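Local coordinates for uncharacterized protein (Bdellovibrio bacteriovorus, PDB 3TM8) that probably acts as an unconventional HD-GYP-type hydrolase related to cyclic-di-GMP phosphodiesterases, holding two iron ions in a helical metal-binding domain, at residues E122-P127 with H203-H208; E235-V240 with N252-H257; N126-E131 with Q241-F246. One frame throughout, in Å; residues are numbered along the deposited sequence.

Interaction 1 of 3, residues E122-P127 with H203-H208; sequences EVFENP and HDYGHH. With FE (Fe (III) ion), chain D; FE (Fe (III) ion), chain E; PO4 (phosphate ion), chain C.
The backbone oxygen of Phe124 and the hydroxyl of Tyr205 are joined by one water, which donates to Phe124 O at 2.7 Å and lies 2.8 Å from Tyr205 OH, in the plane of the phenol ring. No direct hydrogen bond spans the two segments, so this bridge is the polar part of an otherwise aromatic contact. Phe124 leaves the last turn of helix 105-125 with its ring on the loop that follows helix 190-202. Its ring and that of Tyr205 are inclined by only 30° but slid apart, so they barely overlap; the closest approach is Phe124 CD1 to Tyr205 CD1, 3.5 Å. The CA of Tyr205 sits over the face of the Phe124 ring. On another flank, Phe124 CB lies above the middle of the His208 ring, 3.9 Å from its centroid; His208 reaches there because its CG is anti to the backbone N (chi1 -179°). Pro127 adds its CG against Tyr205 OH at 3.6 Å, crossing the phenol nearly at a right angle.

Just before Tyr205 in the chain, His203 and Asp204 are the HD pair of the family name. Asp204 bridges the two irons, OD1 on one and OD2 on the other, and His203 NE2 binds the iron held by OD2; His170 and Asn285 complete the protein ligands of that ion. His207 NE2 donates at 2.8 Å to O4 of a phosphate, probably from the crystallisation liquor, an oxygen that is also an iron ligand. Roles therefore alternate along the loop: His203, Asp204 and His207 serve the irons and phosphate, while Tyr205 and His208 join it to helix 105-125 by aromatic packing.

Interaction 2 of 3, residues E235-V240 with N252-H257; sequences EGAQKV and NIIGQH. With FE (Fe (III) ion), chain E.
In the helical core of the HD domain, helices 223-240 and 248-256 pack as a near-antiparallel pair, with Ala237 and Gly255 the residues whose CA atoms come nearest, at 4.7 Å. The short segments have axes 7.8 Å apart, their directions differing by 150°. Such closeness rests on small residues: Ala237 CB lies against the bare CA of Gly255 at 3.6 Å, and Gly236, with no side chain, offers its backbone to Ile254.

Ile254 reaches helix 223-240 with both branches. CG2, anti to the backbone N, presses on the peptide between Gly236 and Ala237, 3.6 Å from both Gly236 C and Ala237 N. CG1 goes the other way, anti to the carbonyl carbon (chi1 -70°), and sends CD1 to Val240 CG2 at 4.1 Å. No hydrogen bond passes between the two segments; the contact is buried and apolar, and Tyr205 and Phe246 pack onto Val240 from neighbouring loops.

Shortly after Gly255 the chain supplies an iron ligand, His257. His232, Asp204 and Glu258 share that iron with His257, whose ring is set from behind: ND1 donates in the ring plane to Ile253 O at 3.1 Å, with a bent N-H...O angle of 137°, and makes a second, weak bond to Ile254 O, while His257 NE2 binds the iron at 2.2 Å.

Interaction 3 of 3, residues N126-E131 with Q241-F246; sequences NPENVE and QDKKHF
Two type I beta turns face each other at the protein surface, Asn126 to Asn129 in the link between helices 105-125 and 130-149, and Lys243 to Phe246 in the loop before helix 248-256; the bond from His245 to Pro127 joins them. His245 NE2 donates to Pro127 O at 3.1 Å. The N-H...O angle is 147°; the oxygen lies almost in the imidazole plane, whereas the nitrogen stands somewhat out of the plane of the carbonyl. The CG of His245 lies between its backbone N and carbonyl carbon (chi1 56°), which turns the ring toward Pro127. Val130 CG2 covers one face of this ring, 3.9 Å from its centroid and displaced toward the ND1 side, and Tyr133 meets the same ring edge-to-face.

Pro127 O is met from further directions. Phe246 CE2 brings its ring edge to 3.7 Å from that oxygen, and Lys243 CD lies 3.5 Å from it. Beyond CD, the lysine chain crosses Glu128 at about a right angle, with Lys243 CE 3.4 Å from Glu128 CD. The salt bridge is long, Glu128 OE2 to Lys243 NZ 3.6 Å, and the ammonium also donates to Lys239 O of helix 223-240.

The first turn leads into helix 130-149, where Asn129 OD1 accepts from Ser132 N as N-cap. With NE2 carrying a proton for a backbone oxygen, the bond and the packing of Val130 and Tyr133 probably limit rotation of the imidazole, while the long ion pair probably adds a weaker attraction.

Interaction 2 is wholly buried, interaction 1 partly so, and interaction 3 lies at the surface; polar chemistry across the segments increases in the same order, from none in 2, through one water bridge in 1, to a direct hydrogen bond and a long salt bridge in 3. Interactions 1 and 3 share Asn126 and Pro127, where helix 105-125 gives way to helix 130-149. Interactions 1 and 2 share an iron, held by Asp204 in the one and His257 in the other, and Tyr205 packs on Val240. Phe246 of interaction 3 ties the group together, its ring touching Val240 and Ile254 of interaction 2 and Val123 of interaction 1.

Interaction 1 of 3, residues E122-P127 with H203-H208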
loop_
_atom_site.group_PDB
_atom_site.type_symbol
_atom_site.label_atom_id
_atom_site.label_comp_id
_atom_site.label_asym_id
_atom_site.label_seq_id
_atom_site.Cartn_x
_atom_site.Cartn_y
_atom_site.Cartn_z
ATOM N N GLU A 122 10.189 0.772 3.579
ATOM C CA GLU A 122 11.460 0.296 4.106
ATOM C C GLU A 122 12.028 -0.822 3.216
ATOM O O GLU A 122 13.217 -0.848 2.924
ATOM C CB GLU A 122 11.293 -0.148 5.559
ATOM C CG GLU A 122 12.425 -0.978 6.111
ATOM C CD GLU A 122 13.693 -0.207 6.340
ATOM O OE1 GLU A 122 13.654 1.042 6.363
ATOM O OE2 GLU A 122 14.738 -0.867 6.510
ATOM N N VAL A 123 11.171 -1.732 2.758
ATOM C CA VAL A 123 11.622 -2.761 1.830
ATOM C C VAL A 123 12.045 -2.159 0.470
ATOM O O VAL A 123 13.093 -2.509 -0.077
ATOM C CB VAL A 123 10.536 -3.850 1.647
ATOM C CG1 VAL A 123 10.935 -4.835 0.554
ATOM C CG2 VAL A 123 10.274 -4.579 2.984
ATOM N N PHE A 124 11.251 -1.235 -0.064
ATOM C CA PHE A 124 11.603 -0.611 -1.344
ATOM C C PHE A 124 12.977 0.074 -1.265
ATOM O O PHE A 124 13.749 0.056 -2.225
ATOM C CB PHE A 124 10.574 0.451 -1.747
ATOM C CG PHE A 124 9.218 -0.088 -2.142
ATOM C CD1 PHE A 124 8.984 -1.446 -2.327
ATOM C CD2 PHE A 124 8.169 0.799 -2.339
ATOM C CE1 PHE A 124 7.722 -1.897 -2.709
ATOM C CE2 PHE A 124 6.916 0.356 -2.713
ATOM C CZ PHE A 124 6.691 -0.993 -2.890
ATOM N N GLU A 125 13.275 0.690 -0.124
ATOM C CA GLU A 125 14.512 1.453 0.034
ATOM C C GLU A 125 15.692 0.537 0.349
ATOM O O GLU A 125 16.841 0.865 0.064
ATOM C CB GLU A 125 14.353 2.521 1.126
ATOM C CG GLU A 125 13.399 3.642 0.758
ATOM C CD GLU A 125 13.034 4.516 1.949
ATOM O OE1 GLU A 125 13.868 4.670 2.866
ATOM O OE2 GLU A 125 11.903 5.045 1.977
ATOM N N ASN A 126 15.391 -0.616 0.938
ATOM C CA ASN A 126 16.413 -1.545 1.424
ATOM C C ASN A 126 16.076 -2.979 1.049
ATOM O O ASN A 126 15.876 -3.822 1.920
ATOM C CB ASN A 126 16.541 -1.434 2.944
ATOM C CG ASN A 126 16.780 -0.021 3.399
ATOM O OD1 ASN A 126 17.899 0.469 3.341
ATOM N ND2 ASN A 126 15.727 0.649 3.840
ATOM N N PRO A 127 15.999 -3.262 -0.253
ATOM C CA PRO A 127 15.483 -4.568 -0.678
ATOM C C PRO A 127 16.369 -5.755 -0.279
ATOM O O PRO A 127 15.889 -6.887 -0.255
ATOM C CB PRO A 127 15.391 -4.428 -2.204
ATOM C CG PRO A 127 16.359 -3.333 -2.547
ATOM C CD PRO A 127 16.281 -2.376 -1.396
ATOM N N HIS A 203 3.635 -4.805 -4.565
ATOM C CA HIS A 203 3.458 -5.187 -5.963
ATOM C C HIS A 203 4.085 -4.214 -6.955
ATOM O O HIS A 203 4.585 -4.634 -8.000
ATOM C CB HIS A 203 1.987 -5.467 -6.310
ATOM C CG HIS A 203 1.153 -4.243 -6.539
ATOM N ND1 HIS A 203 0.566 -3.526 -5.515
ATOM C CD2 HIS A 203 0.805 -3.612 -7.688
ATOM C CE1 HIS A 203 -0.111 -2.509 -6.026
ATOM N NE2 HIS A 203 0.008 -2.548 -7.342
ATOM N N ASP A 204 4.064 -2.920 -6.630
ATOM C CA ASP A 204 4.522 -1.886 -7.558
ATOM C C ASP A 204 5.938 -1.408 -7.291
ATOM O O ASP A 204 6.309 -0.284 -7.639
ATOM C CB ASP A 204 3.528 -0.726 -7.601
ATOM C CG ASP A 204 2.458 -0.920 -8.666
ATOM O OD1 ASP A 204 2.711 -1.694 -9.617
ATOM O OD2 ASP A 204 1.372 -0.303 -8.551
ATOM N N TYR A 205 6.746 -2.285 -6.709
ATOM C CA TYR A 205 8.159 -1.996 -6.503
ATOM C C TYR A 205 8.842 -1.474 -7.778
ATOM O O TYR A 205 9.723 -0.609 -7.718
ATOM C CB TYR A 205 8.871 -3.246 -5.986
ATOM C CG TYR A 205 10.362 -3.082 -5.841
ATOM C CD1 TYR A 205 10.908 -1.996 -5.158
ATOM C CD2 TYR A 205 11.228 -4.011 -6.398
ATOM C CE1 TYR A 205 12.287 -1.858 -5.025
ATOM C CE2 TYR A 205 12.591 -3.874 -6.283
ATOM C CZ TYR A 205 13.118 -2.801 -5.599
ATOM O OH TYR A 205 14.481 -2.697 -5.501
ATOM N N GLY A 206 8.429 -1.985 -8.937
ATOM C CA GLY A 206 9.011 -1.551 -10.195
ATOM C C GLY A 206 8.853 -0.070 -10.494
ATOM O O GLY A 206 9.602 0.477 -11.317
ATOM N N HIS A 207 7.875 0.576 -9.863
ATOM C CA HIS A 207 7.667 2.013 -10.059
ATOM C C HIS A 207 8.511 2.870 -9.113
ATOM O O HIS A 207 8.477 4.088 -9.215
ATOM C CB HIS A 207 6.203 2.425 -9.829
ATOM C CG HIS A 207 5.230 1.952 -10.867
ATOM N ND1 HIS A 207 5.423 2.116 -12.224
ATOM C CD2 HIS A 207 4.001 1.399 -10.727
ATOM C CE1 HIS A 207 4.374 1.641 -12.874
ATOM N NE2 HIS A 207 3.493 1.207 -11.989
ATOM N N HIS A 208 9.207 2.256 -8.161
ATOM C CA HIS A 208 9.923 3.036 -7.152
ATOM C C HIS A 208 10.966 3.914 -7.827
ATOM O O HIS A 208 11.805 3.420 -8.578
ATOM C CB HIS A 208 10.562 2.100 -6.134
ATOM C CG HIS A 208 11.292 2.794 -5.033
ATOM N ND1 HIS A 208 10.662 3.569 -4.082
ATOM C CD2 HIS A 208 12.602 2.787 -4.707
ATOM C CE1 HIS A 208 11.560 4.025 -3.227
ATOM N NE2 HIS A 208 12.745 3.560 -3.580
HETATM FE FE FE D . -0.551 -1.038 -8.946
HETATM FE FE FE E . 1.567 -2.234 -11.351
HETATM P P PO4 C . -0.283 0.365 -11.772
HETATM O O1 PO4 C . -0.292 1.717 -12.437
HETATM O O2 PO4 C . -0.846 0.413 -10.372
HETATM O O3 PO4 C . -1.222 -0.610 -12.520
HETATM O O4 PO4 C . 1.104 -0.237 -11.848
HETATM O O HOH W 1 15.332 -0.281 -4.401
HETATM O O HOH W 2 -0.042 -2.376 -10.303
#

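Interaction 2 of 3, residues E235-V240 with N252-H257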
loop_
_atom_site.group_PDB
_atom_site.type_symbol
_atom_site.label_atom_id
_atom_site.label_comp_id
_atom_site.label_asym_id
_atom_site.label_seq_id
_atom_site.Cartn_x
_atom_site.Cartn_y
_atom_site.Cartn_z
ATOM N N GLU A 235 10.820 -5.345 -14.567
ATOM C CA GLU A 235 11.968 -4.797 -13.858
ATOM C C GLU A 235 11.881 -5.048 -12.359
ATOM O O GLU A 235 12.872 -5.413 -11.725
ATOM C CB GLU A 235 12.120 -3.304 -14.143
ATOM C CG GLU A 235 12.613 -3.010 -15.546
ATOM C CD GLU A 235 12.979 -1.555 -15.742
ATOM O OE1 GLU A 235 12.703 -0.746 -14.832
ATOM O OE2 GLU A 235 13.544 -1.225 -16.804
ATOM N N GLY A 236 10.694 -4.850 -11.794
ATOM C CA GLY A 236 10.482 -5.089 -10.377
ATOM C C GLY A 236 10.853 -6.508 -9.983
ATOM O O GLY A 236 11.590 -6.731 -9.022
ATOM N N ALA A 237 10.345 -7.475 -10.737
ATOM C CA ALA A 237 10.597 -8.875 -10.429
ATOM C C ALA A 237 12.063 -9.256 -10.645
ATOM O O ALA A 237 12.635 -10.007 -9.856
ATOM C CB ALA A 237 9.683 -9.768 -11.250
ATOM N N GLN A 238 12.672 -8.740 -11.708
ATOM C CA GLN A 238 14.061 -9.073 -11.989
ATOM C C GLN A 238 14.969 -8.641 -10.840
ATOM O O GLN A 238 15.951 -9.312 -10.522
ATOM C CB GLN A 238 14.515 -8.444 -13.308
ATOM C CG GLN A 238 13.960 -9.139 -14.538
ATOM C CD GLN A 238 14.285 -8.399 -15.816
ATOM O OE1 GLN A 238 14.705 -7.239 -15.786
ATOM N NE2 GLN A 238 14.091 -9.064 -16.949
ATOM N N LYS A 239 14.625 -7.522 -10.214
ATOM C CA LYS A 239 15.418 -6.990 -9.113
ATOM C C LYS A 239 15.366 -7.870 -7.865
ATOM O O LYS A 239 16.334 -7.936 -7.111
ATOM C CB LYS A 239 14.960 -5.577 -8.756
ATOM C CG LYS A 239 15.195 -4.537 -9.840
ATOM C CD LYS A 239 14.669 -3.180 -9.390
ATOM C CE LYS A 239 14.760 -2.139 -10.493
ATOM N NZ LYS A 239 16.166 -1.874 -10.893
ATOM N N VAL A 240 14.241 -8.539 -7.635
ATOM C CA VAL A 240 14.092 -9.312 -6.402
ATOM C C VAL A 240 14.144 -10.828 -6.579
ATOM O O VAL A 240 14.283 -11.547 -5.595
ATOM C CB VAL A 240 12.787 -8.961 -5.653
ATOM C CG1 VAL A 240 12.773 -7.490 -5.249
ATOM C CG2 VAL A 240 11.571 -9.315 -6.502
ATOM N N ASN A 252 6.285 -13.628 -7.662
ATOM C CA ASN A 252 5.270 -13.828 -8.693
ATOM C C ASN A 252 4.292 -12.672 -8.780
ATOM O O ASN A 252 3.934 -12.242 -9.867
ATOM C CB ASN A 252 4.488 -15.115 -8.450
ATOM C CG ASN A 252 5.330 -16.353 -8.655
ATOM O OD1 ASN A 252 6.419 -16.290 -9.232
ATOM N ND2 ASN A 252 4.828 -17.493 -8.187
ATOM N N ILE A 253 3.842 -12.176 -7.634
ATOM C CA ILE A 253 2.898 -11.068 -7.631
ATOM C C ILE A 253 3.548 -9.793 -8.189
ATOM O O ILE A 253 2.962 -9.089 -9.014
ATOM C CB ILE A 253 2.301 -10.856 -6.237
ATOM C CG1 ILE A 253 1.358 -12.020 -5.903
ATOM C CG2 ILE A 253 1.569 -9.524 -6.155
ATOM C CD1 ILE A 253 0.991 -12.098 -4.426
ATOM N N ILE A 254 4.773 -9.503 -7.768
ATOM C CA ILE A 254 5.468 -8.338 -8.301
ATOM C C ILE A 254 5.569 -8.409 -9.832
ATOM O O ILE A 254 5.297 -7.421 -10.537
ATOM C CB ILE A 254 6.854 -8.175 -7.641
ATOM C CG1 ILE A 254 6.674 -7.764 -6.180
ATOM C CG2 ILE A 254 7.690 -7.141 -8.391
ATOM C CD1 ILE A 254 7.938 -7.857 -5.354
ATOM N N GLY A 255 5.919 -9.584 -10.346
ATOM C CA GLY A 255 6.144 -9.750 -11.770
ATOM C C GLY A 255 4.911 -9.993 -12.619
ATOM O O GLY A 255 4.932 -9.698 -13.811
ATOM N N GLN A 256 3.845 -10.533 -12.030
ATOM C CA GLN A 256 2.696 -10.989 -12.825
ATOM C C GLN A 256 1.426 -10.164 -12.633
ATOM O O GLN A 256 0.397 -10.459 -13.240
ATOM C CB GLN A 256 2.371 -12.464 -12.533
ATOM C CG GLN A 256 3.500 -13.433 -12.795
ATOM C CD GLN A 256 3.141 -14.850 -12.357
ATOM O OE1 GLN A 256 2.023 -15.108 -11.908
ATOM N NE2 GLN A 256 4.088 -15.770 -12.482
ATOM N N HIS A 257 1.474 -9.148 -11.779
ATOM C CA HIS A 257 0.234 -8.492 -11.375
ATOM C C HIS A 257 -0.401 -7.628 -12.466
ATOM O O HIS A 257 -1.522 -7.162 -12.288
ATOM C CB HIS A 257 0.459 -7.639 -10.130
ATOM C CG HIS A 257 1.228 -6.383 -10.409
ATOM N ND1 HIS A 257 2.600 -6.305 -10.302
ATOM C CD2 HIS A 257 0.817 -5.167 -10.844
ATOM C CE1 HIS A 257 2.999 -5.087 -10.636
ATOM N NE2 HIS A 257 1.936 -4.380 -10.973
HETATM FE FE FE E . 1.567 -2.234 -11.351
HETATM O O HOH W 2 -0.042 -2.376 -10.303
#

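Interaction 3 of 3, residues N126-E131 with Q241-F246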
loop_
_atom_site.group_PDB
_atom_site.type_symbol
_atom_site.label_atom_id
_atom_site.label_comp_id
_atom_site.label_asym_id
_atom_site.label_seq_id
_atom_site.Cartn_x
_atom_site.Cartn_y
_atom_site.Cartn_z
ATOM N N ASN A 126 15.391 -0.616 0.938
ATOM C CA ASN A 126 16.413 -1.545 1.424
ATOM C C ASN A 126 16.076 -2.979 1.049
ATOM O O ASN A 126 15.876 -3.822 1.920
ATOM C CB ASN A 126 16.541 -1.434 2.944
ATOM C CG ASN A 126 16.780 -0.021 3.399
ATOM O OD1 ASN A 126 17.899 0.469 3.341
ATOM N ND2 ASN A 126 15.727 0.649 3.840
ATOM N N PRO A 127 15.999 -3.262 -0.253
ATOM C CA PRO A 127 15.483 -4.568 -0.678
ATOM C C PRO A 127 16.369 -5.755 -0.279
ATOM O O PRO A 127 15.889 -6.887 -0.255
ATOM C CB PRO A 127 15.391 -4.428 -2.204
ATOM C CG PRO A 127 16.359 -3.333 -2.547
ATOM C CD PRO A 127 16.281 -2.376 -1.396
ATOM N N GLU A 128 17.631 -5.501 0.043
ATOM C CA GLU A 128 18.542 -6.570 0.434
ATOM C C GLU A 128 18.424 -6.905 1.922
ATOM O O GLU A 128 18.989 -7.896 2.385
ATOM C CB GLU A 128 19.987 -6.185 0.108
ATOM C CG GLU A 128 20.252 -5.970 -1.372
ATOM C CD GLU A 128 20.652 -7.245 -2.084
ATOM O OE1 GLU A 128 20.444 -8.338 -1.514
ATOM O OE2 GLU A 128 21.185 -7.152 -3.211
ATOM N N ASN A 129 17.686 -6.088 2.668
ATOM C CA ASN A 129 17.642 -6.217 4.122
ATOM C C ASN A 129 16.675 -7.315 4.563
ATOM O O ASN A 129 15.456 -7.162 4.480
ATOM C CB ASN A 129 17.281 -4.866 4.752
ATOM C CG ASN A 129 17.480 -4.837 6.258
ATOM O OD1 ASN A 129 16.980 -5.694 6.981
ATOM N ND2 ASN A 129 18.193 -3.823 6.741
ATOM N N VAL A 130 17.230 -8.428 5.026
ATOM C CA VAL A 130 16.410 -9.578 5.383
ATOM C C VAL A 130 15.450 -9.253 6.534
ATOM O O VAL A 130 14.270 -9.602 6.498
ATOM C CB VAL A 130 17.294 -10.793 5.726
ATOM C CG1 VAL A 130 16.449 -11.965 6.201
ATOM C CG2 VAL A 130 18.130 -11.180 4.514
ATOM N N GLU A 131 15.968 -8.583 7.555
ATOM C CA GLU A 131 15.154 -8.227 8.708
ATOM C C GLU A 131 13.975 -7.337 8.322
ATOM O O GLU A 131 12.870 -7.515 8.819
ATOM C CB GLU A 131 16.013 -7.528 9.767
ATOM C CG GLU A 131 15.229 -6.990 10.954
ATOM C CD GLU A 131 16.125 -6.478 12.076
ATOM O OE1 GLU A 131 17.251 -6.013 11.792
ATOM O OE2 GLU A 131 15.702 -6.554 13.247
ATOM N N GLN A 241 14.053 -11.314 -7.813
ATOM C CA GLN A 241 13.836 -12.749 -8.041
ATOM C C GLN A 241 14.950 -13.671 -7.540
ATOM O O GLN A 241 14.713 -14.860 -7.310
ATOM C CB GLN A 241 13.525 -13.036 -9.516
ATOM C CG GLN A 241 14.647 -12.699 -10.479
ATOM C CD GLN A 241 14.252 -12.931 -11.930
ATOM O OE1 GLN A 241 13.158 -13.421 -12.217
ATOM N NE2 GLN A 241 15.140 -12.579 -12.849
ATOM N N ASP A 242 16.155 -13.136 -7.369
ATOM C CA ASP A 242 17.282 -13.946 -6.918
ATOM C C ASP A 242 17.634 -13.682 -5.456
ATOM O O ASP A 242 18.606 -14.225 -4.936
ATOM C CB ASP A 242 18.504 -13.724 -7.814
ATOM C CG ASP A 242 18.241 -14.097 -9.262
ATOM O OD1 ASP A 242 18.052 -15.300 -9.543
ATOM O OD2 ASP A 242 18.233 -13.190 -10.121
ATOM N N LYS A 243 16.837 -12.846 -4.794
ATOM C CA LYS A 243 17.043 -12.575 -3.376
ATOM C C LYS A 243 16.465 -13.716 -2.555
ATOM O O LYS A 243 15.256 -13.961 -2.571
ATOM C CB LYS A 243 16.436 -11.229 -2.988
ATOM C CG LYS A 243 17.237 -10.058 -3.529
ATOM C CD LYS A 243 16.611 -8.728 -3.175
ATOM C CE LYS A 243 17.563 -7.580 -3.477
ATOM N NZ LYS A 243 18.079 -7.618 -4.873
ATOM N N LYS A 244 17.345 -14.417 -1.847
ATOM C CA LYS A 244 16.990 -15.665 -1.181
ATOM C C LYS A 244 15.844 -15.502 -0.193
ATOM O O LYS A 244 15.060 -16.427 0.011
ATOM C CB LYS A 244 18.207 -16.252 -0.461
ATOM C CG LYS A 244 19.469 -16.309 -1.305
ATOM C CD LYS A 244 20.674 -16.691 -0.456
ATOM C CE LYS A 244 21.982 -16.328 -1.144
ATOM N NZ LYS A 244 22.153 -14.852 -1.293
ATOM N N HIS A 245 15.752 -14.328 0.425
ATOM C CA HIS A 245 14.752 -14.104 1.462
ATOM C C HIS A 245 13.367 -13.768 0.916
ATOM O O HIS A 245 12.394 -13.793 1.660
ATOM C CB HIS A 245 15.212 -13.028 2.454
ATOM C CG HIS A 245 15.549 -11.717 1.817
ATOM N ND1 HIS A 245 16.727 -11.507 1.135
ATOM C CD2 HIS A 245 14.870 -10.548 1.765
ATOM C CE1 HIS A 245 16.760 -10.263 0.689
ATOM N NE2 HIS A 245 15.645 -9.660 1.058
ATOM N N PHE A 246 13.273 -13.445 -0.373
ATOM C CA PHE A 246 11.965 -13.168 -0.967
ATOM C C PHE A 246 11.184 -14.456 -1.204
ATOM O O PHE A 246 11.711 -15.429 -1.750
ATOM C CB PHE A 246 12.088 -12.370 -2.272
ATOM C CG PHE A 246 11.980 -10.882 -2.082
ATOM C CD1 PHE A 246 10.853 -10.196 -2.508
ATOM C CD2 PHE A 246 12.998 -10.175 -1.464
ATOM C CE1 PHE A 246 10.747 -8.831 -2.328
ATOM C CE2 PHE A 246 12.898 -8.806 -1.281
ATOM C CZ PHE A 246 11.768 -8.134 -1.714
#